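Local coordinates for protein putative oxidoreductase molybdopterin-binding subunit (Sulfolobus tokodaii, PDB 4ZOH) that binds a pterin cytosine dinucleotide molybdenum cofactor and probably oxidises aldehydes or related substrates as the large subunit of a xanthine oxidase-family enzyme, at residues 150-158 with 692-700; 450-459 with 494-502. One frame throughout, in Å; residues are numbered along the deposited sequence.

Interaction 1: 150-158 with 692-700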
loop_
_atom_site.group_PDB
_atom_site.type_symbol
_atom_site.label_atom_id
_atom_site.label_comp_id
_atom_site.label_asym_id
_atom_site.label_seq_id
_atom_site.Cartn_x
_atom_site.Cartn_y
_atom_site.Cartn_z
ATOM N N THR A 150 -15.739 -35.034 53.370
ATOM C CA THR A 150 -15.937 -34.347 52.117
ATOM C C THR A 150 -16.177 -32.886 52.344
ATOM O O THR A 150 -16.827 -32.478 53.327
ATOM C CB THR A 150 -17.091 -34.952 51.230
ATOM O OG1 THR A 150 -18.363 -34.658 51.817
ATOM C CG2 THR A 150 -16.900 -36.385 51.084
ATOM N N ILE A 151 -15.688 -32.103 51.379
ATOM C CA ILE A 151 -15.785 -30.640 51.423
ATOM C C ILE A 151 -16.514 -30.158 50.182
ATOM O O ILE A 151 -16.206 -30.608 49.104
ATOM C CB ILE A 151 -14.346 -29.954 51.450
ATOM C CG1 ILE A 151 -13.372 -30.597 52.488
ATOM C CG2 ILE A 151 -14.430 -28.419 51.608
ATOM C CD1 ILE A 151 -13.682 -30.250 53.908
ATOM N N SER A 152 -17.394 -29.167 50.332
ATOM C CA SER A 152 -18.173 -28.656 49.186
ATOM C C SER A 152 -18.135 -27.173 49.129
ATOM O O SER A 152 -18.183 -26.543 50.154
ATOM C CB SER A 152 -19.645 -29.076 49.310
ATOM O OG SER A 152 -19.667 -30.446 49.085
ATOM N N ASP A 153 -18.089 -26.622 47.916
ATOM C CA ASP A 153 -18.324 -25.191 47.708
ATOM C C ASP A 153 -18.536 -24.911 46.195
ATOM O O ASP A 153 -18.501 -25.812 45.375
ATOM C CB ASP A 153 -17.116 -24.361 48.246
ATOM C CG ASP A 153 -17.532 -23.052 48.809
ATOM O OD1 ASP A 153 -16.905 -22.613 49.792
ATOM O OD2 ASP A 153 -18.519 -22.463 48.325
ATOM N N THR A 154 -18.804 -23.657 45.870
ATOM C CA THR A 154 -18.910 -23.228 44.484
ATOM C C THR A 154 -17.791 -22.199 44.177
ATOM O O THR A 154 -17.717 -21.170 44.824
ATOM C CB THR A 154 -20.333 -22.684 44.246
ATOM O OG1 THR A 154 -21.227 -23.813 44.307
ATOM C CG2 THR A 154 -20.463 -21.977 42.901
ATOM N N LEU A 155 -16.935 -22.521 43.216
ATOM C CA LEU A 155 -15.838 -21.628 42.811
ATOM C C LEU A 155 -16.179 -20.991 41.488
ATOM O O LEU A 155 -16.608 -21.678 40.578
ATOM C CB LEU A 155 -14.535 -22.421 42.657
ATOM C CG LEU A 155 -14.045 -23.282 43.806
ATOM C CD1 LEU A 155 -12.766 -24.008 43.413
ATOM C CD2 LEU A 155 -13.917 -22.409 45.054
ATOM N N ILE A 156 -15.958 -19.686 41.394
ATOM C CA ILE A 156 -16.146 -18.946 40.219
ATOM C C ILE A 156 -14.797 -18.510 39.586
ATOM O O ILE A 156 -13.874 -18.012 40.279
ATOM C CB ILE A 156 -16.974 -17.720 40.517
ATOM C CG1 ILE A 156 -18.312 -18.162 41.128
ATOM C CG2 ILE A 156 -17.070 -16.840 39.251
ATOM C CD1 ILE A 156 -19.372 -17.077 41.187
ATOM N N ASN A 157 -14.727 -18.669 38.259
ATOM C CA ASN A 157 -13.675 -18.145 37.435
ATOM C C ASN A 157 -14.363 -17.177 36.526
ATOM O O ASN A 157 -15.074 -17.577 35.587
ATOM C CB ASN A 157 -12.975 -19.330 36.756
ATOM C CG ASN A 157 -11.654 -18.937 36.066
ATOM O OD1 ASN A 157 -11.673 -18.210 35.050
ATOM N ND2 ASN A 157 -10.499 -19.504 36.553
ATOM N N GLN A 158 -14.230 -15.900 36.840
ATOM C CA GLN A 158 -15.121 -14.897 36.274
ATOM C C GLN A 158 -14.802 -14.599 34.807
ATOM O O GLN A 158 -13.718 -14.942 34.305
ATOM C CB GLN A 158 -15.077 -13.594 37.087
ATOM C CG GLN A 158 -13.910 -12.600 36.812
ATOM C CD GLN A 158 -12.489 -13.038 37.247
ATOM O OE1 GLN A 158 -12.147 -14.213 37.342
ATOM N NE2 GLN A 158 -11.628 -12.039 37.459
ATOM N N LYS A 692 -10.309 -16.008 55.115
ATOM C CA LYS A 692 -11.588 -16.607 54.809
ATOM C C LYS A 692 -11.372 -17.299 53.485
ATOM O O LYS A 692 -10.386 -17.047 52.777
ATOM C CB LYS A 692 -12.708 -15.591 54.591
ATOM C CG LYS A 692 -12.600 -14.239 55.264
ATOM C CD LYS A 692 -13.799 -13.399 54.808
ATOM C CE LYS A 692 -13.473 -12.548 53.578
ATOM N NZ LYS A 692 -14.382 -11.384 53.309
ATOM N N ARG A 693 -12.320 -18.151 53.123
ATOM C CA ARG A 693 -12.268 -18.813 51.866
ATOM C C ARG A 693 -12.517 -17.790 50.740
ATOM O O ARG A 693 -13.408 -16.946 50.827
ATOM C CB ARG A 693 -13.284 -19.954 51.827
ATOM C CG ARG A 693 -12.899 -21.004 50.791
ATOM C CD ARG A 693 -13.896 -22.132 50.829
ATOM N NE ARG A 693 -13.585 -23.126 51.851
ATOM C CZ ARG A 693 -14.387 -24.126 52.193
ATOM N NH1 ARG A 693 -15.561 -24.318 51.590
ATOM N NH2 ARG A 693 -14.000 -24.964 53.118
ATOM N N ILE A 694 -11.688 -17.818 49.721
ATOM C CA ILE A 694 -11.971 -16.993 48.493
ATOM C C ILE A 694 -12.650 -17.865 47.410
ATOM O O ILE A 694 -12.087 -18.904 47.008
ATOM C CB ILE A 694 -10.665 -16.392 47.943
ATOM C CG1 ILE A 694 -10.070 -15.455 49.009
ATOM C CG2 ILE A 694 -10.887 -15.669 46.582
ATOM C CD1 ILE A 694 -8.693 -14.953 48.624
ATOM N N THR A 695 -13.852 -17.471 46.994
ATOM C CA THR A 695 -14.677 -18.308 46.097
ATOM C C THR A 695 -14.848 -17.638 44.740
ATOM O O THR A 695 -15.235 -18.283 43.779
ATOM C CB THR A 695 -16.109 -18.599 46.669
ATOM O OG1 THR A 695 -16.726 -17.370 47.026
ATOM C CG2 THR A 695 -16.081 -19.508 47.904
ATOM N N LYS A 696 -14.553 -16.346 44.658
ATOM C CA LYS A 696 -14.721 -15.618 43.394
ATOM C C LYS A 696 -13.604 -14.591 43.135
ATOM O O LYS A 696 -12.942 -14.175 44.075
ATOM C CB LYS A 696 -16.089 -14.946 43.372
ATOM C CG LYS A 696 -16.345 -14.012 44.527
ATOM C CD LYS A 696 -17.281 -12.859 44.123
ATOM C CE LYS A 696 -18.643 -12.915 44.785
ATOM N NZ LYS A 696 -18.596 -12.637 46.248
ATOM N N MET A 697 -13.437 -14.172 41.875
ATOM C CA MET A 697 -12.446 -13.164 41.504
ATOM C C MET A 697 -13.106 -12.060 40.636
ATOM O O MET A 697 -14.140 -12.315 40.063
ATOM C CB MET A 697 -11.369 -13.824 40.685
ATOM C CG MET A 697 -10.640 -14.925 41.364
ATOM S SD MET A 697 -9.413 -15.756 40.363
ATOM C CE MET A 697 -10.364 -16.702 39.097
ATOM N N PRO A 698 -12.499 -10.878 40.452
ATOM C CA PRO A 698 -11.277 -10.441 41.143
ATOM C C PRO A 698 -11.542 -10.337 42.702
ATOM O O PRO A 698 -12.694 -10.131 43.138
ATOM C CB PRO A 698 -11.051 -9.016 40.531
ATOM C CG PRO A 698 -12.466 -8.488 40.405
ATOM C CD PRO A 698 -13.258 -9.702 39.937
ATOM N N VAL A 699 -10.497 -10.411 43.521
ATOM C CA VAL A 699 -10.676 -10.144 44.941
ATOM C C VAL A 699 -10.922 -8.652 45.080
ATOM O O VAL A 699 -10.082 -7.831 44.745
ATOM C CB VAL A 699 -9.445 -10.614 45.747
ATOM C CG1 VAL A 699 -9.818 -10.856 47.180
ATOM C CG2 VAL A 699 -8.980 -11.960 45.261
ATOM N N LYS A 700 -12.075 -8.262 45.556
ATOM C CA LYS A 700 -12.287 -6.823 45.736
ATOM C C LYS A 700 -11.636 -6.267 47.033
ATOM O O LYS A 700 -11.574 -6.970 48.053
ATOM C CB LYS A 700 -13.785 -6.517 45.778
ATOM C CG LYS A 700 -14.574 -6.723 44.454
ATOM C CD LYS A 700 -16.061 -6.438 44.754
ATOM C CE LYS A 700 -16.799 -5.672 43.671
ATOM N NZ LYS A 700 -17.867 -6.570 43.168
#
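Asp-153 and Arg-693 open the contact with a salt bridge built from one pair of atoms. Arg-693 NH1 donates to Asp-153 OD1 at 2.8 Å on the anti side of the carboxylate, close to the guanidinium plane, while the two flat groups stand 65° apart. Arg-693 runs straight to CD, which lies 3.2 Å from Asp-153 OD1; the bend at chi3 then turns the guanidinium so that its NH1 meets the same oxygen. Asp-153 OD2 takes the backbone N of Thr-154 at 2.7 Å, which should limit rotation of the carboxylate. The Thr-695 side chain crosses that of Asp-153 at about a right angle and rests its methyl CG2 beside the carboxylate.

Beyond these side chains the backbones meet: Ile-156 N donates an almost straight bond to Thr-695 O, 2.9 Å long.

Gln-158 can be followed to its end. With CG between the backbone N and the carbonyl carbon (chi1 82°) and a second bend at chi2, the chain lies over the Met-697 carbonyl. Gln-158 CB is 3.4 Å from Met-697 O, and CG and CD then pass that oxygen, each at 3.3 Å. Gln-158 OE1 reaches the side chain of Met-697, 3.5 Å from CE. NE2 comes over the cis peptide before Pro-698, whose ring N has no hydrogen to share; the hydrogens of Gln-158 NE2 go instead to the backbone oxygens of Gln-617 and Glu-621. Met-697 CE also rests against ND2 of Asn-157, whose OD1 is held by Gln-617.

On its other side, strand 149-161 pairs with strand 254-266. The chain after helix 673-688 therefore runs along the outermost strand of a five-stranded mixed sheet, within 8° of parallel, and adds a single backbone bond: C-terminal loop docking on a sheet edge rather than a sixth strand.

Interaction 2: 450-459 with 494-502; sequences FAQIAADVLE and VLLASQKLK
Ala-454 and Ser-498 mark the close approach of two nearly parallel helices, whose segment axes come within 9.0 Å and cross at -27°. Small side chains permit it: Ser-498 OG sits 3.4 Å from Ala-454 CB. Instead of looking for a partner across the gap, the Ser-498 OG hydroxyl turns back along its own helix and donates to Val-494 O at 2.9 Å. The same oxygen receives Ser-498 N from the opposite face of its plane.

Around this pair the packing is hydrocarbon. Val-494 lays its CG2 over one face of the Phe-450 ring, 4.0 Å from the centroid and displaced toward the rim, a CH-pi contact, while its CG1 touches Ile-453. Leu-495 sets CD1 against both Val-457 CG2 and Ile-453 CG2, but the approach is so close, and the leucine torsions so irregular, that the exact position of CD1 is doubtful. Farther along, Leu-458 crosses Leu-501 at about a right angle, both also touching Ile-425 of strand 420-427.

Charge appears where helix 446-458 ends in a Schellman motif. The extended Lys-502 passes the Val-457 carbonyl. Glu-459 OE2 remains 4.4 Å from Lys-502 NZ, too far for a salt bridge, and OE1 accepts from Glu-524 N. Cohesion thus rests mainly on shape and apolar burial: the Ser-498 hydroxyl bonds within its own helix, and Lys-502 NZ and the Val-457 carbonyl are joined through a water.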
loop_
_atom_site.group_PDB
_atom_site.type_symbol
_atom_site.label_atom_id
_atom_site.label_comp_id
_atom_site.label_asym_id
_atom_site.label_seq_id
_atom_site.Cartn_x
_atom_site.Cartn_y
_atom_site.Cartn_z
ATOM N N PHE A 450 12.892 -19.250 15.078
ATOM C CA PHE A 450 12.966 -19.995 13.821
ATOM C C PHE A 450 14.321 -19.782 13.169
ATOM O O PHE A 450 14.909 -20.689 12.538
ATOM C CB PHE A 450 11.778 -19.666 12.879
ATOM C CG PHE A 450 10.453 -20.135 13.405
ATOM C CD1 PHE A 450 10.366 -21.229 14.306
ATOM C CD2 PHE A 450 9.284 -19.531 13.007
ATOM C CE1 PHE A 450 9.123 -21.672 14.803
ATOM C CE2 PHE A 450 8.037 -19.994 13.471
ATOM C CZ PHE A 450 7.959 -21.049 14.364
ATOM N N ALA A 451 14.794 -18.551 13.272
ATOM C CA ALA A 451 16.069 -18.180 12.686
ATOM C C ALA A 451 17.219 -18.963 13.442
ATOM O O ALA A 451 18.080 -19.515 12.795
ATOM C CB ALA A 451 16.262 -16.672 12.771
ATOM N N GLN A 452 17.157 -19.043 14.764
ATOM C CA GLN A 452 18.100 -19.885 15.593
ATOM C C GLN A 452 18.117 -21.371 15.151
ATOM O O GLN A 452 19.208 -21.967 14.924
ATOM C CB GLN A 452 17.692 -19.846 17.085
ATOM C CG GLN A 452 17.690 -18.471 17.707
ATOM C CD GLN A 452 17.068 -18.471 19.105
ATOM O OE1 GLN A 452 15.993 -17.913 19.301
ATOM N NE2 GLN A 452 17.773 -19.096 20.106
ATOM N N ILE A 453 16.923 -21.958 14.995
ATOM C CA ILE A 453 16.773 -23.339 14.468
ATOM C C ILE A 453 17.391 -23.512 13.072
ATOM O O ILE A 453 18.233 -24.399 12.878
ATOM C CB ILE A 453 15.319 -23.845 14.522
ATOM C CG1 ILE A 453 14.879 -24.000 15.974
ATOM C CG2 ILE A 453 15.135 -25.171 13.788
ATOM C CD1 ILE A 453 13.337 -24.070 16.128
ATOM N N ALA A 454 17.007 -22.667 12.108
ATOM C CA ALA A 454 17.454 -22.865 10.749
ATOM C C ALA A 454 18.971 -22.600 10.640
ATOM O O ALA A 454 19.642 -23.267 9.884
ATOM C CB ALA A 454 16.690 -21.988 9.746
ATOM N N ALA A 455 19.480 -21.607 11.362
ATOM C CA ALA A 455 20.903 -21.317 11.324
ATOM C C ALA A 455 21.749 -22.499 11.918
ATOM O O ALA A 455 22.778 -22.839 11.352
ATOM C CB ALA A 455 21.208 -19.985 12.010
ATOM N N ASP A 456 21.292 -23.126 13.001
ATOM C CA ASP A 456 21.944 -24.345 13.535
ATOM C C ASP A 456 21.987 -25.466 12.518
ATOM O O ASP A 456 23.069 -26.010 12.287
ATOM C CB ASP A 456 21.324 -24.823 14.865
ATOM C CG ASP A 456 21.769 -23.966 16.074
ATOM O OD1 ASP A 456 22.468 -22.941 15.922
ATOM O OD2 ASP A 456 21.438 -24.314 17.216
ATOM N N VAL A 457 20.842 -25.762 11.873
ATOM C CA VAL A 457 20.789 -26.800 10.839
ATOM C C VAL A 457 21.731 -26.497 9.653
ATOM O O VAL A 457 22.469 -27.358 9.188
ATOM C CB VAL A 457 19.342 -27.074 10.339
ATOM C CG1 VAL A 457 19.326 -28.093 9.228
ATOM C CG2 VAL A 457 18.445 -27.534 11.459
ATOM N N LEU A 458 21.699 -25.283 9.148
ATOM C CA LEU A 458 22.530 -24.930 7.972
ATOM C C LEU A 458 23.985 -24.583 8.335
ATOM O O LEU A 458 24.851 -24.565 7.443
ATOM C CB LEU A 458 21.869 -23.779 7.127
ATOM C CG LEU A 458 20.441 -24.219 6.700
ATOM C CD1 LEU A 458 19.567 -23.019 6.254
ATOM C CD2 LEU A 458 20.559 -25.280 5.635
ATOM N N GLU A 459 24.224 -24.307 9.628
ATOM C CA GLU A 459 25.539 -23.970 10.161
ATOM C C GLU A 459 25.961 -22.634 9.601
ATOM O O GLU A 459 27.109 -22.507 9.156
ATOM C CB GLU A 459 26.557 -25.060 9.768
ATOM C CG GLU A 459 26.302 -26.422 10.393
ATOM C CD GLU A 459 27.317 -27.483 9.973
ATOM O OE1 GLU A 459 28.320 -27.171 9.313
ATOM O OE2 GLU A 459 27.074 -28.667 10.253
ATOM N N VAL A 494 10.084 -26.044 10.533
ATOM C CA VAL A 494 11.312 -25.277 10.166
ATOM C C VAL A 494 12.560 -26.225 10.114
ATOM O O VAL A 494 13.381 -26.192 9.190
ATOM C CB VAL A 494 11.477 -24.043 11.121
ATOM C CG1 VAL A 494 12.913 -23.464 11.113
ATOM C CG2 VAL A 494 10.433 -22.929 10.812
ATOM N N LEU A 495 12.648 -27.115 11.098
ATOM C CA LEU A 495 13.755 -28.056 11.206
ATOM C C LEU A 495 13.764 -29.016 9.987
ATOM O O LEU A 495 14.801 -29.176 9.315
ATOM C CB LEU A 495 13.567 -28.769 12.550
ATOM C CG LEU A 495 14.642 -29.283 13.459
ATOM C CD1 LEU A 495 15.929 -28.511 13.395
ATOM C CD2 LEU A 495 14.059 -29.261 14.869
ATOM N N LEU A 496 12.607 -29.599 9.649
ATOM C CA LEU A 496 12.479 -30.426 8.445
ATOM C C LEU A 496 12.869 -29.712 7.141
ATOM O O LEU A 496 13.608 -30.272 6.294
ATOM C CB LEU A 496 11.044 -30.978 8.320
ATOM C CG LEU A 496 10.541 -31.970 9.396
ATOM C CD1 LEU A 496 9.087 -32.328 9.124
ATOM C CD2 LEU A 496 11.429 -33.244 9.401
ATOM N N ALA A 497 12.430 -28.450 6.979
ATOM C CA ALA A 497 12.662 -27.798 5.689
ATOM C C ALA A 497 14.103 -27.467 5.586
ATOM O O ALA A 497 14.692 -27.595 4.510
ATOM C CB ALA A 497 11.833 -26.536 5.553
ATOM N N SER A 498 14.685 -26.990 6.696
ATOM C CA SER A 498 16.122 -26.634 6.689
ATOM C C SER A 498 16.965 -27.877 6.379
ATOM O O SER A 498 17.911 -27.794 5.635
ATOM C CB SER A 498 16.514 -26.058 8.052
ATOM O OG SER A 498 15.769 -24.890 8.293
ATOM N N GLN A 499 16.579 -29.017 6.978
ATOM C CA GLN A 499 17.294 -30.300 6.787
ATOM C C GLN A 499 17.224 -30.705 5.294
ATOM O O GLN A 499 18.280 -30.979 4.684
ATOM C CB GLN A 499 16.751 -31.406 7.745
ATOM C CG GLN A 499 17.549 -32.752 7.681
ATOM C CD GLN A 499 19.068 -32.559 7.929
ATOM O OE1 GLN A 499 19.476 -31.904 8.904
ATOM N NE2 GLN A 499 19.895 -33.063 7.015
ATOM N N LYS A 500 16.013 -30.642 4.695
ATOM C CA LYS A 500 15.825 -30.906 3.246
ATOM C C LYS A 500 16.751 -30.031 2.417
ATOM O O LYS A 500 17.385 -30.525 1.479
ATOM C CB LYS A 500 14.390 -30.662 2.768
ATOM C CG LYS A 500 13.355 -31.689 3.200
ATOM C CD LYS A 500 12.370 -31.904 2.044
ATOM C CE LYS A 500 11.019 -32.417 2.513
ATOM N NZ LYS A 500 10.126 -31.264 2.803
ATOM N N LEU A 501 16.836 -28.743 2.776
ATOM C CA LEU A 501 17.730 -27.826 2.083
ATOM C C LEU A 501 19.196 -28.272 2.200
ATOM O O LEU A 501 19.916 -28.250 1.220
ATOM C CB LEU A 501 17.568 -26.338 2.521
ATOM C CG LEU A 501 18.617 -25.438 1.859
ATOM C CD1 LEU A 501 18.537 -25.429 0.317
ATOM C CD2 LEU A 501 18.580 -24.038 2.426
ATOM N N LYS A 502 19.613 -28.639 3.403
ATOM C CA LYS A 502 21.003 -29.053 3.649
ATOM C C LYS A 502 21.335 -30.339 2.844
ATOM O O LYS A 502 22.367 -30.405 2.166
ATOM C CB LYS A 502 21.188 -29.290 5.150
ATOM C CG LYS A 502 22.636 -29.499 5.605
ATOM C CD LYS A 502 22.668 -30.114 6.986
ATOM C CE LYS A 502 24.086 -30.499 7.372
ATOM N NZ LYS A 502 24.065 -31.390 8.564
HETATM O O HOH W 1 23.619 -29.586 10.911
#

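In the fold
Interactions 1 and 2 lie on opposite sides of the chain's centre, 49 Å apart between their own centres and about 29 Å between nearest atoms, so neither touches the other. In sequence, however, interaction 2 is nested inside the long loop that 150-158 and 692-700 close. The disulfide Cys-405–Cys-689 forms a further long-range tie just before 692-700. Interaction 2 is the one placed near the cofactor, with the Phe-450 side chain about 7 Å from the bound pterin cytosine dinucleotide. One subunit thus holds two kinds of long-range contact, a loop bonded to an edge strand and two helices packed by their side chains.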